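Glycosyl hydrolase family 2, TIM barrel domain protein (PDB 6ED2) probably hydrolyses beta-glucuronides, as a gut bacterial beta-glucuronidase of glycosyl hydrolase family 2, a type of enzyme implicated in drug reactivation. Local coordinates at residues A[81-84]-A[85-88]; A[334-337]-A[338-342]; A[578-582]-A[583-587]. All blocks are in the same frame, centred on the assembly; numbering follows the deposited sequence.

Contact 1 (A[81-84]-A[85-88]); sequences FTDK and ASRE
Ser86 CB lies over one face of the Phe81 ring, 3.9 Å from the ring centroid and 24° off its normal, a CH-pi contact. The Arg87 guanidinium is the second flat group: Lys84 CG sits above one face, toward its rim, 3.9 Å from Arg87 NH2, while the Glu88 carboxylate comes to the edge in plane. There Arg87 NH2 and Glu88 OE2 form a 2.7 Å salt bridge that uses the anti lone pair of the carboxylate oxygen. Asp83 is the N-cap of the short helix 84-87, within the sugar-binding region of this family 2 enzyme. With Asp83 CG wedged between its own backbone N and carbonyl carbon (chi1 68°), OD2 takes two bonds: Ser86 OG approaches on the syn lone pair at 2.9 Å, and Ser86 N meets OD2 from above the carboxylate plane at 3.2 Å. Ser86 thus fills two roles, bonded to the cap and laid on Phe81. One turn further, Glu88 N donates to Lys84 O at 2.8 Å. Lys84 and Arg87 run side by side, and both reach Glu589 as well as the Ser549 carbonyl of the second subunit. Phe81 also packs on Leu69 and Met71 of strand 69-73.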
ATOM      1  N   PHE A  81      -7.153  20.708 -10.493  1.00 25.92           N
ATOM      2  CA  PHE A  81      -6.219  20.866 -11.601  1.00 28.47           C
ATOM      3  C   PHE A  81      -5.161  19.766 -11.608  1.00 29.15           C
ATOM      4  O   PHE A  81      -4.910  19.093 -10.602  1.00 27.14           O
ATOM      5  CB  PHE A  81      -5.527  22.227 -11.531  1.00 26.83           C
ATOM      6  CG  PHE A  81      -6.474  23.388 -11.622  1.00 28.29           C
ATOM      7  CD1 PHE A  81      -6.945  23.818 -12.848  1.00 34.18           C
ATOM      8  CD2 PHE A  81      -6.900  24.042 -10.482  1.00 29.89           C
ATOM      9  CE1 PHE A  81      -7.818  24.891 -12.940  1.00 36.25           C
ATOM     10  CE2 PHE A  81      -7.779  25.117 -10.568  1.00 37.28           C
ATOM     11  CZ  PHE A  81      -8.243  25.537 -11.805  1.00 32.18           C
ATOM     12  N   THR A  82      -4.518  19.604 -12.761  1.00 28.33           N
ATOM     13  CA  THR A  82      -3.433  18.639 -12.874  1.00 29.51           C
ATOM     14  C   THR A  82      -2.048  19.262 -12.787  1.00 27.39           C
ATOM     15  O   THR A  82      -1.066  18.515 -12.725  1.00 29.39           O
ATOM     16  CB  THR A  82      -3.545  17.864 -14.189  1.00 28.76           C
ATOM     17  OG1 THR A  82      -3.663  18.792 -15.269  1.00 26.60           O
ATOM     18  CG2 THR A  82      -4.772  16.956 -14.156  1.00 23.74           C
ATOM     19  N   ASP A  83      -1.935  20.594 -12.787  1.00 28.43           N
ATOM     20  CA  ASP A  83      -0.650  21.288 -12.716  1.00 31.12           C
ATOM     21  C   ASP A  83      -0.473  21.975 -11.362  1.00 33.23           C
ATOM     22  O   ASP A  83      -1.438  22.485 -10.780  1.00 29.01           O
ATOM     23  CB  ASP A  83      -0.532  22.323 -13.832  1.00 27.39           C
ATOM     24  CG  ASP A  83      -1.496  23.476 -13.647  1.00 32.81           C
ATOM     25  OD1 ASP A  83      -2.718  23.227 -13.628  1.00 34.72           O
ATOM     26  OD2 ASP A  83      -1.039  24.628 -13.510  1.00 37.67           O
ATOM     27  N   LYS A  84       0.776  22.017 -10.879  1.00 30.56           N
ATOM     28  CA  LYS A  84       1.044  22.504  -9.529  1.00 28.37           C
ATOM     29  C   LYS A  84       0.899  24.029  -9.414  1.00 28.37           C
ATOM     30  O   LYS A  84       0.532  24.533  -8.345  1.00 26.70           O
ATOM     31  CB  LYS A  84       2.445  22.051  -9.084  1.00 29.79           C
ATOM     32  CG  LYS A  84       2.787  22.408  -7.634  1.00 29.76           C
ATOM     33  CD  LYS A  84       4.105  21.803  -7.183  1.00 33.47           C
ATOM     34  CE  LYS A  84       4.070  20.293  -7.272  1.00 38.48           C
ATOM     35  NZ  LYS A  84       5.067  19.678  -6.355  1.00 35.54           N
ATOM     36  N   ALA A  85       1.178  24.778 -10.490  1.00 28.55           N
ATOM     37  CA  ALA A  85       1.053  26.234 -10.435  1.00 32.84           C
ATOM     38  C   ALA A  85      -0.376  26.657 -10.121  1.00 30.99           C
ATOM     39  O   ALA A  85      -0.600  27.630  -9.394  1.00 32.94           O
ATOM     40  CB  ALA A  85       1.509  26.865 -11.754  1.00 23.16           C
ATOM     41  N   SER A  86      -1.359  25.939 -10.659  1.00 29.88           N
ATOM     42  CA  SER A  86      -2.746  26.238 -10.328  1.00 26.79           C
ATOM     43  C   SER A  86      -3.087  25.756  -8.928  1.00 29.36           C
ATOM     44  O   SER A  86      -3.781  26.458  -8.179  1.00 28.22           O
ATOM     45  CB  SER A  86      -3.678  25.592 -11.354  1.00 28.93           C
ATOM     46  OG  SER A  86      -3.382  26.062 -12.659  1.00 28.98           O
ATOM     47  N   ARG A  87      -2.617  24.559  -8.548  1.00 28.07           N
ATOM     48  CA  ARG A  87      -2.894  24.086  -7.194  1.00 26.64           C
ATOM     49  C   ARG A  87      -2.357  25.065  -6.161  1.00 25.84           C
ATOM     50  O   ARG A  87      -3.030  25.359  -5.168  1.00 25.91           O
ATOM     51  CB  ARG A  87      -2.309  22.694  -6.959  1.00 27.09           C
ATOM     52  CG  ARG A  87      -2.745  22.071  -5.631  1.00 28.37           C
ATOM     53  CD  ARG A  87      -1.780  20.953  -5.185  1.00 28.11           C
ATOM     54  NE  ARG A  87      -0.553  21.498  -4.619  1.00 30.03           N
ATOM     55  CZ  ARG A  87       0.627  20.871  -4.587  1.00 36.29           C
ATOM     56  NH1 ARG A  87       0.770  19.651  -5.092  1.00 32.95           N
ATOM     57  NH2 ARG A  87       1.681  21.470  -4.037  1.00 34.65           N
ATOM     58  N   GLU A  88      -1.166  25.610  -6.395  1.00 28.57           N
ATOM     59  CA  GLU A  88      -0.518  26.494  -5.428  1.00 31.01           C
ATOM     60  C   GLU A  88      -0.777  27.975  -5.704  1.00 33.59           C
ATOM     61  O   GLU A  88      -0.146  28.825  -5.069  1.00 30.48           O
ATOM     62  CB  GLU A  88       0.992  26.226  -5.407  1.00 29.17           C
ATOM     63  CG  GLU A  88       1.399  24.869  -4.811  1.00 29.07           C
ATOM     64  CD  GLU A  88       1.459  24.879  -3.274  1.00 39.53           C
ATOM     65  OE1 GLU A  88       1.331  25.962  -2.667  1.00 41.10           O
ATOM     66  OE2 GLU A  88       1.634  23.803  -2.661  1.00 40.22           O
TER

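Contact 2 (A[334-337]-A[338-342])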
ATOM      1  N   LEU A 334     -22.273  16.903   1.552  1.00 23.16           N
ATOM      2  CA  LEU A 334     -23.168  16.229   2.480  1.00 21.18           C
ATOM      3  C   LEU A 334     -22.991  14.712   2.521  1.00 27.71           C
ATOM      4  O   LEU A 334     -23.206  14.130   3.599  1.00 27.01           O
ATOM      5  CB  LEU A 334     -24.614  16.606   2.136  1.00 23.63           C
ATOM      6  CG  LEU A 334     -24.891  18.097   2.330  1.00 30.98           C
ATOM      7  CD1 LEU A 334     -26.351  18.460   2.011  1.00 21.60           C
ATOM      8  CD2 LEU A 334     -24.513  18.511   3.758  1.00 26.76           C
ATOM      9  N   PRO A 335     -22.655  14.012   1.431  1.00 25.22           N
ATOM     10  CA  PRO A 335     -22.392  12.570   1.600  1.00 26.95           C
ATOM     11  C   PRO A 335     -21.210  12.300   2.512  1.00 25.21           C
ATOM     12  O   PRO A 335     -21.302  11.432   3.391  1.00 20.54           O
ATOM     13  CB  PRO A 335     -22.156  12.084   0.158  1.00 26.51           C
ATOM     14  CG  PRO A 335     -23.032  13.013  -0.657  1.00 27.69           C
ATOM     15  CD  PRO A 335     -22.791  14.373   0.009  1.00 21.94           C
ATOM     16  N   THR A 336     -20.108  13.042   2.351  1.00 25.58           N
ATOM     17  CA  THR A 336     -18.975  12.884   3.267  1.00 25.93           C
ATOM     18  C   THR A 336     -19.377  13.214   4.700  1.00 27.67           C
ATOM     19  O   THR A 336     -18.968  12.519   5.642  1.00 23.64           O
ATOM     20  CB  THR A 336     -17.805  13.771   2.840  1.00 31.09           C
ATOM     21  OG1 THR A 336     -17.471  13.515   1.475  1.00 28.91           O
ATOM     22  CG2 THR A 336     -16.597  13.493   3.716  1.00 31.12           C
ATOM     23  N   VAL A 337     -20.195  14.263   4.881  1.00 26.08           N
ATOM     24  CA  VAL A 337     -20.634  14.650   6.222  1.00 24.60           C
ATOM     25  C   VAL A 337     -21.446  13.531   6.866  1.00 27.49           C
ATOM     26  O   VAL A 337     -21.233  13.177   8.038  1.00 25.05           O
ATOM     27  CB  VAL A 337     -21.428  15.969   6.168  1.00 29.77           C
ATOM     28  CG1 VAL A 337     -22.018  16.280   7.532  1.00 24.10           C
ATOM     29  CG2 VAL A 337     -20.522  17.127   5.696  1.00 25.30           C
ATOM     30  N   LYS A 338     -22.390  12.954   6.113  1.00 25.23           N
ATOM     31  CA  LYS A 338     -23.182  11.846   6.641  1.00 22.05           C
ATOM     32  C   LYS A 338     -22.285  10.676   7.020  1.00 22.76           C
ATOM     33  O   LYS A 338     -22.388  10.126   8.119  1.00 25.79           O
ATOM     34  CB  LYS A 338     -24.229  11.410   5.612  1.00 23.90           C
ATOM     35  CG  LYS A 338     -25.042  10.173   6.011  1.00 23.63           C
ATOM     36  CD  LYS A 338     -26.074  10.514   7.072  1.00 25.31           C
ATOM     37  CE  LYS A 338     -26.668   9.277   7.682  1.00 21.97           C
ATOM     38  NZ  LYS A 338     -27.640   9.603   8.742  1.00 27.10           N
ATOM     39  N   ARG A 339     -21.392  10.284   6.115  1.00 25.03           N
ATOM     40  CA  ARG A 339     -20.473   9.186   6.403  1.00 25.28           C
ATOM     41  C   ARG A 339     -19.632   9.483   7.646  1.00 23.29           C
ATOM     42  O   ARG A 339     -19.425   8.603   8.489  1.00 24.19           O
ATOM     43  CB  ARG A 339     -19.583   8.934   5.181  1.00 25.13           C
ATOM     44  CG  ARG A 339     -18.417   7.987   5.409  1.00 26.91           C
ATOM     45  CD  ARG A 339     -18.867   6.539   5.532  1.00 23.26           C
ATOM     46  NE  ARG A 339     -17.706   5.647   5.546  1.00 25.71           N
ATOM     47  CZ  ARG A 339     -17.768   4.338   5.771  1.00 26.22           C
ATOM     48  NH1 ARG A 339     -18.938   3.760   6.008  1.00 24.14           N
ATOM     49  NH2 ARG A 339     -16.660   3.606   5.762  1.00 24.29           N
ATOM     50  N   ASP A 340     -19.158  10.724   7.788  1.00 24.13           N
ATOM     51  CA  ASP A 340     -18.316  11.059   8.943  1.00 27.23           C
ATOM     52  C   ASP A 340     -19.087  10.893  10.253  1.00 27.96           C
ATOM     53  O   ASP A 340     -18.573  10.312  11.219  1.00 26.42           O
ATOM     54  CB  ASP A 340     -17.758  12.483   8.806  1.00 26.42           C
ATOM     55  CG  ASP A 340     -16.700  12.606   7.695  1.00 30.48           C
ATOM     56  OD1 ASP A 340     -16.366  11.578   7.057  1.00 34.57           O
ATOM     57  OD2 ASP A 340     -16.193  13.726   7.444  1.00 33.47           O
ATOM     58  N   PHE A 341     -20.343  11.347  10.290  1.00 25.50           N
ATOM     59  CA  PHE A 341     -21.154  11.126  11.484  1.00 26.88           C
ATOM     60  C   PHE A 341     -21.444   9.641  11.715  1.00 28.30           C
ATOM     61  O   PHE A 341     -21.407   9.173  12.866  1.00 29.14           O
ATOM     62  CB  PHE A 341     -22.434  11.956  11.403  1.00 23.75           C
ATOM     63  CG  PHE A 341     -22.233  13.385  11.861  1.00 28.84           C
ATOM     64  CD1 PHE A 341     -22.436  13.739  13.200  1.00 27.08           C
ATOM     65  CD2 PHE A 341     -21.785  14.357  10.973  1.00 22.64           C
ATOM     66  CE1 PHE A 341     -22.232  15.046  13.631  1.00 27.45           C
ATOM     67  CE2 PHE A 341     -21.578  15.669  11.396  1.00 25.55           C
ATOM     68  CZ  PHE A 341     -21.801  16.015  12.727  1.00 26.84           C
ATOM     69  N   GLU A 342     -21.728   8.878  10.649  1.00 25.04           N
ATOM     70  CA  GLU A 342     -21.897   7.437  10.827  1.00 28.12           C
ATOM     71  C   GLU A 342     -20.641   6.809  11.438  1.00 23.89           C
ATOM     72  O   GLU A 342     -20.737   5.928  12.303  1.00 26.57           O
ATOM     73  CB  GLU A 342     -22.253   6.762   9.495  1.00 26.12           C
ATOM     74  CG  GLU A 342     -23.643   7.134   8.957  1.00 27.79           C
ATOM     75  CD  GLU A 342     -24.751   6.947   9.996  1.00 31.89           C
ATOM     76  OE1 GLU A 342     -25.118   5.780  10.280  1.00 37.11           O
ATOM     77  OE2 GLU A 342     -25.236   7.968  10.550  1.00 36.89           O
TER
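Val337 turns CG1 away from its backbone N (chi1 173°) while Phe341, one turn on, keeps CG beside its own N (chi1 -83°), and the two side chains run alongside each other. The touch is between Val337 CG1 and Phe341 CE2 at 3.9 Å. The same ring also presents its edge to the backbone, with Phe341 CD2 3.2 Å from Val337 O, which lies in the ring plane and also accepts from Phe341 N. Thr336 and Asp340 also lie side by side: the methyl CG2 of Thr336 rests 3.8 Å from Asp340 OD2. Asp340 N donates to Thr336 O at 2.8 Å, yet its own OD1 stands 3.1 Å from that carbonyl oxygen, two acceptors side by side. The closeness of the carboxylate to a carbonyl oxygen is probably offset by Arg321 and Arg606, each salt-bridged to one carboxylate oxygen; a bound formate, probably from the crystallisation solution, lies about 3 Å from the Asp340 side chain. Lys338 NZ makes a weak, long bridge to Glu342 OE2 and a stronger bond to Ser70 O of the third subunit. On the buried flank, Phe341 packs edge-to-face on Phe372 and touches helix 361-370, as does Val337. These i to i+4 contacts belong to the helix of a beta-alpha-beta unit, strand 312-320, helix 334-347, strand 351-353, the repeating element of a TIM barrel.

Contact 3 (A[578-582]-A[583-587])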
ATOM      1  N   LEU A 578      -9.799  14.413  22.876  1.00 23.63           N
ATOM      2  CA  LEU A 578     -10.124  14.600  21.473  1.00 26.11           C
ATOM      3  C   LEU A 578      -8.816  14.374  20.742  1.00 27.79           C
ATOM      4  O   LEU A 578      -7.858  15.138  20.924  1.00 24.52           O
ATOM      5  CB  LEU A 578     -10.710  15.984  21.191  1.00 22.31           C
ATOM      6  CG  LEU A 578     -11.912  16.407  22.034  1.00 26.34           C
ATOM      7  CD1 LEU A 578     -12.400  17.768  21.571  1.00 26.36           C
ATOM      8  CD2 LEU A 578     -13.049  15.412  22.004  1.00 22.67           C
ATOM      9  N   VAL A 579      -8.761  13.297  19.960  1.00 23.87           N
ATOM     10  CA  VAL A 579      -7.505  12.864  19.360  1.00 23.50           C
ATOM     11  C   VAL A 579      -7.333  13.587  18.037  1.00 24.78           C
ATOM     12  O   VAL A 579      -8.308  13.987  17.392  1.00 27.31           O
ATOM     13  CB  VAL A 579      -7.477  11.323  19.208  1.00 29.44           C
ATOM     14  CG1 VAL A 579      -8.465  10.849  18.136  1.00 23.74           C
ATOM     15  CG2 VAL A 579      -6.062  10.816  18.917  1.00 26.28           C
ATOM     16  N   TRP A 580      -6.079  13.799  17.641  1.00 25.99           N
ATOM     17  CA  TRP A 580      -5.752  14.334  16.324  1.00 26.18           C
ATOM     18  C   TRP A 580      -5.383  13.177  15.399  1.00 25.72           C
ATOM     19  O   TRP A 580      -4.429  12.452  15.678  1.00 27.11           O
ATOM     20  CB  TRP A 580      -4.582  15.298  16.432  1.00 24.33           C
ATOM     21  CG  TRP A 580      -4.407  16.214  15.271  1.00 25.60           C
ATOM     22  CD1 TRP A 580      -3.368  16.229  14.388  1.00 25.24           C
ATOM     23  CD2 TRP A 580      -5.272  17.286  14.900  1.00 22.51           C
ATOM     24  NE1 TRP A 580      -3.536  17.247  13.485  1.00 26.78           N
ATOM     25  CE2 TRP A 580      -4.704  17.907  13.773  1.00 24.84           C
ATOM     26  CE3 TRP A 580      -6.482  17.775  15.405  1.00 24.73           C
ATOM     27  CZ2 TRP A 580      -5.302  18.997  13.139  1.00 20.49           C
ATOM     28  CZ3 TRP A 580      -7.078  18.845  14.774  1.00 24.22           C
ATOM     29  CH2 TRP A 580      -6.483  19.449  13.652  1.00 23.46           C
ATOM     30  N   ASN A 581      -6.109  12.996  14.302  1.00 29.95           N
ATOM     31  CA  ASN A 581      -7.242  13.775  13.815  1.00 29.42           C
ATOM     32  C   ASN A 581      -8.274  12.722  13.365  1.00 28.83           C
ATOM     33  O   ASN A 581      -7.911  11.551  13.200  1.00 27.70           O
ATOM     34  CB  ASN A 581      -6.783  14.662  12.651  1.00 24.65           C
ATOM     35  CG  ASN A 581      -7.904  15.513  12.021  1.00 29.98           C
ATOM     36  OD1 ASN A 581      -8.744  15.017  11.261  1.00 26.41           O
ATOM     37  ND2 ASN A 581      -7.843  16.824  12.261  1.00 29.19           N
ATOM     38  N   PHE A 582      -9.537  13.115  13.162  1.00 26.58           N
ATOM     39  CA  PHE A 582     -10.533  12.179  12.638  1.00 25.44           C
ATOM     40  C   PHE A 582     -10.032  11.449  11.384  1.00 25.52           C
ATOM     41  O   PHE A 582     -10.174  10.229  11.262  1.00 25.02           O
ATOM     42  CB  PHE A 582     -11.839  12.929  12.342  1.00 25.86           C
ATOM     43  CG  PHE A 582     -12.885  12.089  11.631  1.00 26.15           C
ATOM     44  CD1 PHE A 582     -13.649  11.172  12.336  1.00 26.68           C
ATOM     45  CD2 PHE A 582     -13.098  12.227  10.272  1.00 27.60           C
ATOM     46  CE1 PHE A 582     -14.593  10.396  11.701  1.00 29.45           C
ATOM     47  CE2 PHE A 582     -14.061  11.460   9.616  1.00 25.46           C
ATOM     48  CZ  PHE A 582     -14.809  10.545  10.332  1.00 30.48           C
ATOM     49  N   ALA A 583      -9.431  12.170  10.440  1.00 24.68           N
ATOM     50  CA  ALA A 583      -9.040  11.543   9.184  1.00 27.38           C
ATOM     51  C   ALA A 583      -7.784  12.206   8.631  1.00 24.92           C
ATOM     52  O   ALA A 583      -7.532  13.386   8.878  1.00 26.89           O
ATOM     53  CB  ALA A 583     -10.193  11.615   8.160  1.00 21.83           C
ATOM     54  N   ASP A 584      -7.000  11.433   7.873  1.00 25.59           N
ATOM     55  CA  ASP A 584      -5.876  11.996   7.133  1.00 24.30           C
ATOM     56  C   ASP A 584      -6.348  13.192   6.314  1.00 27.25           C
ATOM     57  O   ASP A 584      -7.434  13.164   5.728  1.00 24.00           O
ATOM     58  CB  ASP A 584      -5.247  10.954   6.191  1.00 25.38           C
ATOM     59  CG  ASP A 584      -4.771   9.671   6.916  1.00 28.56           C
ATOM     60  OD1 ASP A 584      -4.405   9.713   8.119  1.00 25.83           O
ATOM     61  OD2 ASP A 584      -4.750   8.608   6.243  1.00 28.80           O
ATOM     62  N   PHE A 585      -5.532  14.247   6.282  1.00 25.54           N
ATOM     63  CA  PHE A 585      -5.927  15.494   5.642  1.00 25.87           C
ATOM     64  C   PHE A 585      -4.700  16.121   5.010  1.00 28.59           C
ATOM     65  O   PHE A 585      -3.561  15.751   5.318  1.00 27.15           O
ATOM     66  CB  PHE A 585      -6.593  16.469   6.637  1.00 26.42           C
ATOM     67  CG  PHE A 585      -5.685  16.916   7.777  1.00 25.77           C
ATOM     68  CD1 PHE A 585      -4.911  18.061   7.660  1.00 26.46           C
ATOM     69  CD2 PHE A 585      -5.624  16.196   8.963  1.00 24.92           C
ATOM     70  CE1 PHE A 585      -4.076  18.470   8.699  1.00 26.32           C
ATOM     71  CE2 PHE A 585      -4.794  16.604  10.016  1.00 26.60           C
ATOM     72  CZ  PHE A 585      -4.024  17.747   9.884  1.00 21.77           C
ATOM     73  N   GLN A 586      -4.947  17.097   4.136  1.00 25.37           N
ATOM     74  CA  GLN A 586      -3.893  17.695   3.330  1.00 25.96           C
ATOM     75  C   GLN A 586      -3.194  18.835   4.071  1.00 28.71           C
ATOM     76  O   GLN A 586      -3.839  19.687   4.696  1.00 26.03           O
ATOM     77  CB  GLN A 586      -4.450  18.227   2.010  1.00 22.81           C
ATOM     78  CG  GLN A 586      -3.369  18.421   0.968  1.00 24.63           C
ATOM     79  CD  GLN A 586      -2.690  17.106   0.658  1.00 36.27           C
ATOM     80  OE1 GLN A 586      -3.363  16.102   0.417  1.00 35.77           O
ATOM     81  NE2 GLN A 586      -1.359  17.083   0.709  1.00 32.16           N
ATOM     82  N   THR A 587      -1.877  18.858   3.957  1.00 24.63           N
ATOM     83  CA  THR A 587      -0.994  19.908   4.459  1.00 31.07           C
ATOM     84  C   THR A 587      -0.185  20.443   3.288  1.00 30.08           C
ATOM     85  O   THR A 587      -0.241  19.913   2.179  1.00 32.04           O
ATOM     86  CB  THR A 587      -0.049  19.371   5.539  1.00 32.80           C
ATOM     87  OG1 THR A 587       0.891  18.471   4.928  1.00 31.73           O
ATOM     88  CG2 THR A 587      -0.834  18.626   6.629  1.00 27.91           C
TER
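Trp580, Asn581 and Phe585 form the tight part of this turn, where two rings and an amide meet. Phe585 CG lies between its backbone N and carbonyl carbon (chi1 62°), which brings the ring against both partners. Phe585 CZ comes within 3.7 Å of Trp580 NE1, the two rings inclined at 79°. The Asn581 amide touches both rings: its ND2 sits 3.2 Å above one face of the Trp580 ring, near the rim, and 3.8 Å from Phe585 CE2. The other amide atom, Asn581 OD1, accepts from Ala583 N at 3.0 Å on an in-plane lone pair, with a nearly straight N-H approach (169°), which closes an Asx turn. A cis peptide joins Trp580, of strand 574-580, the closing strand of the TIM barrel, to Asn581; a non-proline cis bond after this tryptophan is a known feature of related glycoside hydrolases, whose active sites lie at this end of the barrel. Consistent with such a pocket, a bound magnesium ion and a formate each lie about 3 Å from the Trp580 side chain. Phe582 lies apart from this group, its CD2 3.6 Å from Ala583 CB and its ring in cation-pi contact with Arg321. By contrast, Gln586 and Thr587, though buried, do not touch 578-582; a weak bond links Gln586 NE2 to Thr587 O. Nor does Asp584, which forms a salt bridge with Lys609.

Contacts 2 and 3 meet directly in the barrel, where Asp340 OD1 packs 3.4 Å from Phe582 CE2. Arg321 ties them further, facing both the Asp340 carboxylate and the Phe582 ring. Contact 1 belongs to the sugar-binding region and touches neither: its nearest atoms are about 6 Å from contact 3 and about 17 Å from contact 2. Glu589, just past 583-587, pairs with Lys84 and Arg87. Between subunits, Arg339 of contact 2 packs on Phe81 of the third subunit. Contact 3 probably lies by the active site, at the barrel end used in related enzymes, its Trp580 side chain about 3 Å from magnesium; contact 2 lies on the helix behind. The Thr239 and Glu241 site is separate.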